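Local coordinates for protein epoxide hydrolase (PDB 3G02) that probably hydrolyses epoxides to vicinal diols as an alpha/beta hydrolase, in a variant evolved in the laboratory for enantioselectivity, at residues Phe20-Pro25 against Tyr153-Gly158; Pro86-Glu91 against Ile97-Leu102. The protein carries 9 engineered substitutions. All coordinates share one frame; numbering follows the deposited sequence.

Overall arrangement
Near the N terminus the chain runs through 20-25 into helix 26-38. It then reaches the hairpin of strands 87-92 and 95-102, where interaction 2 pairs 86-91 with 97-102 after a short turn. Much later, beyond strand 143-148, the loop 153-158 comes back to 20-25 and closes interaction 1 across 127 intervening residues. Interaction 2 is therefore nested inside the loop closed by interaction 1. Their centres are about 10 Å apart, and they touch. Phe20 N probably bonds to Gln87 O, and His98 N to Ser156 OG. Together they tie the N-terminal region to the hairpin 87-102 at the edge of the alpha/beta hydrolase sheet and to the loop after strand 143-148.

Interaction 1. Residues Phe20-Pro25 against Tyr153-Gly158; sequences FTVSIP and YTFSSG
Phe155 meets Phe20 and Val22, and no hydrogen bond joins the two segments. Its side chain can be followed outward. CB of Phe155 lies 3.8 Å from Phe20 CZ. With CG anti to the carbonyl carbon and beside the backbone N (chi1 -51°), the ring projects from its turn toward 20-25. There one face takes Phe20 CE2, offset toward the rim and 3.6 Å from Phe155 CG. On one branch Phe155 CD1 touches Phe20 CZ at 3.6 Å, while on the other CD2 is still near Phe20 CE2. Farther out the partner changes to Val22. CE2 of Phe155 approaches Val22 CG2 at 3.7 Å, and Phe155 CE1 lies near Val22 CG1. At the tip, CZ of Phe155 touches both methyls, with Val22 CG1 at 3.6 Å. The rings of Phe20 and Phe155 are oblique, their planes at 48° and centroids 5.1 Å apart.

Phe155 stands on a type II' beta turn from Tyr153 to Ser156, closed by Ser156 N to Tyr153 O at 3.0 Å. This turn belongs to the loop after strand 143-148 of the alpha/beta hydrolase fold. Segment 20-25 leads to Pro25, the N-cap of helix 26-38. Val22 also packs on Glu79 and Leu82 of helix 75-82, and Phe155 on Leu301 of helix 292-304.

Interaction 2. Residues Pro86-Glu91 against Ile97-Leu102; sequences PQFTTE and IHFAAL
Phe88 and Phe99 sit opposite one another in register as a hydrogen-bonded pair of an antiparallel beta hairpin. Phe88 N reaches Phe99 O at 2.8 Å, and Phe99 N returns a bond to Phe88 O. Thr90 and Ile97 form a second such pair, with Ile97 N to Thr90 O at 2.7 Å. Ala101 N adds a bond to Pro86 O. Gln87 with Ala100 and Thr89 with His98 are the non-hydrogen-bonded pairs between and beside them. There, CA-H...O contacts reach across, as from Gln87 CA to Phe99 O at 3.3 Å.

Among the side chains, His98 NE2 donates to Gln87 OE1 at 2.8 Å, with an N-H...O angle of 162°. The acceptor lies near the plane of the imidazole, but the amide stands almost perpendicular to that ring. His98 ND1 bonds to Ser149 OG, so both ring nitrogens are held and the ring's rotation is fixed.

Apolar contacts gather on the face of Phe88, Thr90, Ile97 and Phe99. Phe99 CG sits between the backbone N and the carbonyl carbon (chi1 59°), which turns its ring across to the Phe88 side chain. Phe88 CB makes a CH-pi contact over one face of that ring, 3.5 Å from Phe99 CZ. The ring planes of Phe88 and Phe99 are inclined by 30° and their centroids lie 5.5 Å apart, too displaced for real overlap.

Strand 87-92 is outermost on this side of the sheet within the chain, and strand 95-102 pairs on with strand 143-148. Helix 167-180 packs against the face of Thr90, Ile97 and Phe99, while Gln87 and Ala100 touch helix 126-135.

Interaction 1. Residues Phe20-Pro25 against Tyr153-Gly158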
loop_
_atom_site.group_PDB
_atom_site.type_symbol
_atom_site.label_atom_id
_atom_site.label_comp_id
_atom_site.label_asym_id
_atom_site.label_seq_id
_atom_site.Cartn_x
_atom_site.Cartn_y
_atom_site.Cartn_z
ATOM N N PHE A 20 14.561 -17.852 26.985
ATOM C CA PHE A 20 14.941 -17.344 25.684
ATOM C C PHE A 20 15.811 -16.106 25.852
ATOM O O PHE A 20 15.538 -15.257 26.702
ATOM C CB PHE A 20 13.681 -17.016 24.873
ATOM C CG PHE A 20 13.960 -16.500 23.491
ATOM C CD1 PHE A 20 14.239 -17.379 22.449
ATOM C CD2 PHE A 20 13.937 -15.135 23.225
ATOM C CE1 PHE A 20 14.496 -16.905 21.167
ATOM C CE2 PHE A 20 14.195 -14.653 21.946
ATOM C CZ PHE A 20 14.472 -15.536 20.919
ATOM N N THR A 21 16.861 -16.026 25.042
ATOM C CA THR A 21 17.762 -14.886 25.029
ATOM C C THR A 21 17.884 -14.383 23.597
ATOM O O THR A 21 18.172 -15.159 22.679
ATOM C CB THR A 21 19.166 -15.261 25.581
ATOM O OG1 THR A 21 19.029 -15.846 26.880
ATOM C CG2 THR A 21 20.070 -14.036 25.677
ATOM N N VAL A 22 17.645 -13.091 23.406
ATOM C CA VAL A 22 17.856 -12.465 22.104
ATOM C C VAL A 22 19.358 -12.325 21.866
ATOM O O VAL A 22 20.068 -11.712 22.663
ATOM C CB VAL A 22 17.155 -11.089 21.997
ATOM C CG1 VAL A 22 17.352 -10.497 20.599
ATOM C CG2 VAL A 22 15.665 -11.211 22.328
ATOM N N SER A 23 19.831 -12.918 20.773
ATOM C CA SER A 23 21.245 -12.910 20.430
ATOM C C SER A 23 21.400 -12.896 18.918
ATOM O O SER A 23 21.686 -13.923 18.296
ATOM C CB SER A 23 21.955 -14.123 21.044
ATOM O OG SER A 23 23.354 -14.048 20.836
ATOM N N ILE A 24 21.189 -11.719 18.333
ATOM C CA ILE A 24 21.292 -11.541 16.889
ATOM C C ILE A 24 22.764 -11.621 16.479
ATOM O O ILE A 24 23.590 -10.868 16.996
ATOM C CB ILE A 24 20.672 -10.188 16.428
ATOM C CG1 ILE A 24 19.205 -10.054 16.880
ATOM C CG2 ILE A 24 20.817 -10.002 14.913
ATOM C CD1 ILE A 24 18.248 -11.116 16.336
ATOM N N PRO A 25 23.098 -12.552 15.564
ATOM C CA PRO A 25 24.478 -12.678 15.103
ATOM C C PRO A 25 25.020 -11.379 14.510
ATOM O O PRO A 25 24.279 -10.639 13.855
ATOM C CB PRO A 25 24.387 -13.758 14.018
ATOM C CG PRO A 25 23.179 -14.552 14.375
ATOM C CD PRO A 25 22.215 -13.547 14.927
ATOM N N TYR A 153 4.905 -12.726 14.670
ATOM C CA TYR A 153 5.640 -11.547 15.133
ATOM C C TYR A 153 6.923 -11.891 15.878
ATOM O O TYR A 153 6.929 -12.765 16.755
ATOM C CB TYR A 153 4.806 -10.717 16.093
ATOM C CG TYR A 153 3.583 -10.020 15.545
ATOM C CD1 TYR A 153 2.363 -10.690 15.439
ATOM C CD2 TYR A 153 3.623 -8.665 15.206
ATOM C CE1 TYR A 153 1.214 -10.042 14.984
ATOM C CE2 TYR A 153 2.480 -8.004 14.745
ATOM C CZ TYR A 153 1.281 -8.697 14.635
ATOM O OH TYR A 153 0.144 -8.050 14.198
ATOM N N THR A 154 7.977 -11.145 15.556
ATOM C CA THR A 154 9.279 -11.218 16.219
ATOM C C THR A 154 9.758 -12.656 16.447
ATOM O O THR A 154 9.963 -13.392 15.478
ATOM C CB THR A 154 9.380 -10.287 17.484
ATOM O OG1 THR A 154 8.638 -10.832 18.584
ATOM C CG2 THR A 154 8.850 -8.885 17.165
ATOM N N PHE A 155 9.899 -13.062 17.706
ATOM C CA PHE A 155 10.508 -14.354 18.019
ATOM C C PHE A 155 9.528 -15.522 18.041
ATOM O O PHE A 155 9.924 -16.669 18.276
ATOM C CB PHE A 155 11.349 -14.240 19.294
ATOM C CG PHE A 155 12.318 -13.099 19.238
ATOM C CD1 PHE A 155 13.419 -13.164 18.391
ATOM C CD2 PHE A 155 12.096 -11.934 19.966
ATOM C CE1 PHE A 155 14.307 -12.103 18.297
ATOM C CE2 PHE A 155 12.981 -10.859 19.875
ATOM C CZ PHE A 155 14.084 -10.946 19.041
ATOM N N SER A 156 8.254 -15.238 17.776
ATOM C CA SER A 156 7.288 -16.297 17.486
ATOM C C SER A 156 7.368 -16.677 16.012
ATOM O O SER A 156 7.530 -15.816 15.146
ATOM C CB SER A 156 5.868 -15.870 17.846
ATOM O OG SER A 156 5.659 -15.953 19.247
ATOM N N SER A 157 7.267 -17.973 15.733
ATOM C CA SER A 157 7.285 -18.457 14.361
ATOM C C SER A 157 5.884 -18.372 13.766
ATOM O O SER A 157 4.974 -17.788 14.362
ATOM C CB SER A 157 7.827 -19.892 14.299
ATOM O OG SER A 157 6.899 -20.823 14.826
ATOM N N GLY A 158 5.714 -18.948 12.581
ATOM C CA GLY A 158 4.406 -18.984 11.960
ATOM C C GLY A 158 4.046 -17.700 11.235
ATOM O O GLY A 158 4.885 -16.803 11.090
#

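Interaction 2. Residues Pro86-Glu91 against Ile97-Leu102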
loop_
_atom_site.group_PDB
_atom_site.type_symbol
_atom_site.label_atom_id
_atom_site.label_comp_id
_atom_site.label_asym_id
_atom_site.label_seq_id
_atom_site.Cartn_x
_atom_site.Cartn_y
_atom_site.Cartn_z
ATOM N N PRO A 86 12.361 -11.665 31.998
ATOM C CA PRO A 86 12.236 -13.085 31.658
ATOM C C PRO A 86 11.545 -13.273 30.310
ATOM O O PRO A 86 10.489 -12.684 30.072
ATOM C CB PRO A 86 11.359 -13.647 32.785
ATOM C CG PRO A 86 11.574 -12.699 33.929
ATOM C CD PRO A 86 11.686 -11.352 33.272
ATOM N N GLN A 87 12.170 -14.059 29.436
ATOM C CA GLN A 87 11.567 -14.470 28.167
ATOM C C GLN A 87 11.656 -15.978 28.033
ATOM O O GLN A 87 12.611 -16.601 28.515
ATOM C CB GLN A 87 12.292 -13.858 26.973
ATOM C CG GLN A 87 12.331 -12.346 26.906
ATOM C CD GLN A 87 13.189 -11.885 25.754
ATOM O OE1 GLN A 87 12.709 -11.746 24.633
ATOM N NE2 GLN A 87 14.473 -11.669 26.015
ATOM N N PHE A 88 10.669 -16.556 27.355
ATOM C CA PHE A 88 10.611 -17.995 27.128
ATOM C C PHE A 88 10.042 -18.290 25.754
ATOM O O PHE A 88 9.449 -17.416 25.115
ATOM C CB PHE A 88 9.725 -18.669 28.181
ATOM C CG PHE A 88 10.082 -18.323 29.599
ATOM C CD1 PHE A 88 9.522 -17.205 30.216
ATOM C CD2 PHE A 88 10.970 -19.118 30.320
ATOM C CE1 PHE A 88 9.846 -16.878 31.529
ATOM C CE2 PHE A 88 11.300 -18.802 31.635
ATOM C CZ PHE A 88 10.739 -17.681 32.242
ATOM N N THR A 89 10.226 -19.522 25.294
ATOM C CA THR A 89 9.447 -20.030 24.171
ATOM C C THR A 89 8.783 -21.334 24.568
ATOM O O THR A 89 9.296 -22.081 25.405
ATOM C CB THR A 89 10.285 -20.270 22.893
ATOM O OG1 THR A 89 11.294 -21.255 23.143
ATOM C CG2 THR A 89 10.935 -18.983 22.402
ATOM N N THR A 90 7.631 -21.590 23.969
ATOM C CA THR A 90 6.991 -22.889 24.079
ATOM C C THR A 90 6.389 -23.220 22.726
ATOM O O THR A 90 6.132 -22.322 21.922
ATOM C CB THR A 90 5.933 -22.925 25.205
ATOM O OG1 THR A 90 5.541 -24.282 25.455
ATOM C CG2 THR A 90 4.706 -22.090 24.855
ATOM N N GLU A 91 6.179 -24.504 22.468
ATOM C CA GLU A 91 5.592 -24.919 21.206
ATOM C C GLU A 91 4.105 -25.186 21.340
ATOM O O GLU A 91 3.667 -25.959 22.193
ATOM C CB GLU A 91 6.332 -26.120 20.622
ATOM C CG GLU A 91 7.743 -25.781 20.167
ATOM C CD GLU A 91 8.172 -26.535 18.922
ATOM O OE1 GLU A 91 9.373 -26.470 18.577
ATOM O OE2 GLU A 91 7.315 -27.188 18.282
ATOM N N ILE A 97 6.101 -20.260 20.132
ATOM C CA ILE A 97 5.484 -19.067 20.701
ATOM C C ILE A 97 6.396 -18.467 21.755
ATOM O O ILE A 97 6.626 -19.061 22.809
ATOM C CB ILE A 97 4.068 -19.346 21.273
ATOM C CG1 ILE A 97 3.141 -19.892 20.173
ATOM C CG2 ILE A 97 3.475 -18.089 21.927
ATOM C CD1 ILE A 97 3.039 -19.010 18.914
ATOM N N HIS A 98 6.926 -17.292 21.434
ATOM C CA HIS A 98 7.746 -16.505 22.335
ATOM C C HIS A 98 6.855 -15.701 23.286
ATOM O O HIS A 98 5.760 -15.265 22.913
ATOM C CB HIS A 98 8.643 -15.579 21.504
ATOM C CG HIS A 98 9.255 -14.460 22.283
ATOM N ND1 HIS A 98 8.646 -13.231 22.424
ATOM C CD2 HIS A 98 10.424 -14.383 22.959
ATOM C CE1 HIS A 98 9.413 -12.448 23.162
ATOM N NE2 HIS A 98 10.498 -13.122 23.499
ATOM N N PHE A 99 7.316 -15.520 24.520
ATOM C CA PHE A 99 6.637 -14.619 25.447
ATOM C C PHE A 99 7.592 -14.056 26.478
ATOM O O PHE A 99 8.556 -14.714 26.867
ATOM C CB PHE A 99 5.417 -15.276 26.127
ATOM C CG PHE A 99 5.731 -16.521 26.922
ATOM C CD1 PHE A 99 5.780 -17.767 26.301
ATOM C CD2 PHE A 99 5.926 -16.450 28.300
ATOM C CE1 PHE A 99 6.049 -18.922 27.037
ATOM C CE2 PHE A 99 6.200 -17.598 29.042
ATOM C CZ PHE A 99 6.256 -18.834 28.411
ATOM N N ALA A 100 7.334 -12.814 26.883
ATOM C CA ALA A 100 7.980 -12.224 28.044
ATOM C C ALA A 100 7.001 -12.360 29.200
ATOM O O ALA A 100 5.789 -12.462 28.995
ATOM C CB ALA A 100 8.305 -10.762 27.790
ATOM N N ALA A 101 7.518 -12.373 30.427
ATOM C CA ALA A 101 6.644 -12.542 31.581
ATOM C C ALA A 101 7.245 -12.024 32.870
ATOM O O ALA A 101 8.458 -12.040 33.049
ATOM C CB ALA A 101 6.270 -14.013 31.757
ATOM N N LEU A 102 6.368 -11.564 33.758
ATOM C CA LEU A 102 6.698 -11.451 35.171
ATOM C C LEU A 102 5.754 -12.388 35.900
ATOM O O LEU A 102 4.544 -12.165 35.921
ATOM C CB LEU A 102 6.522 -10.022 35.692
ATOM C CG LEU A 102 7.480 -8.935 35.198
ATOM C CD1 LEU A 102 7.079 -7.607 35.828
ATOM C CD2 LEU A 102 8.939 -9.248 35.506
#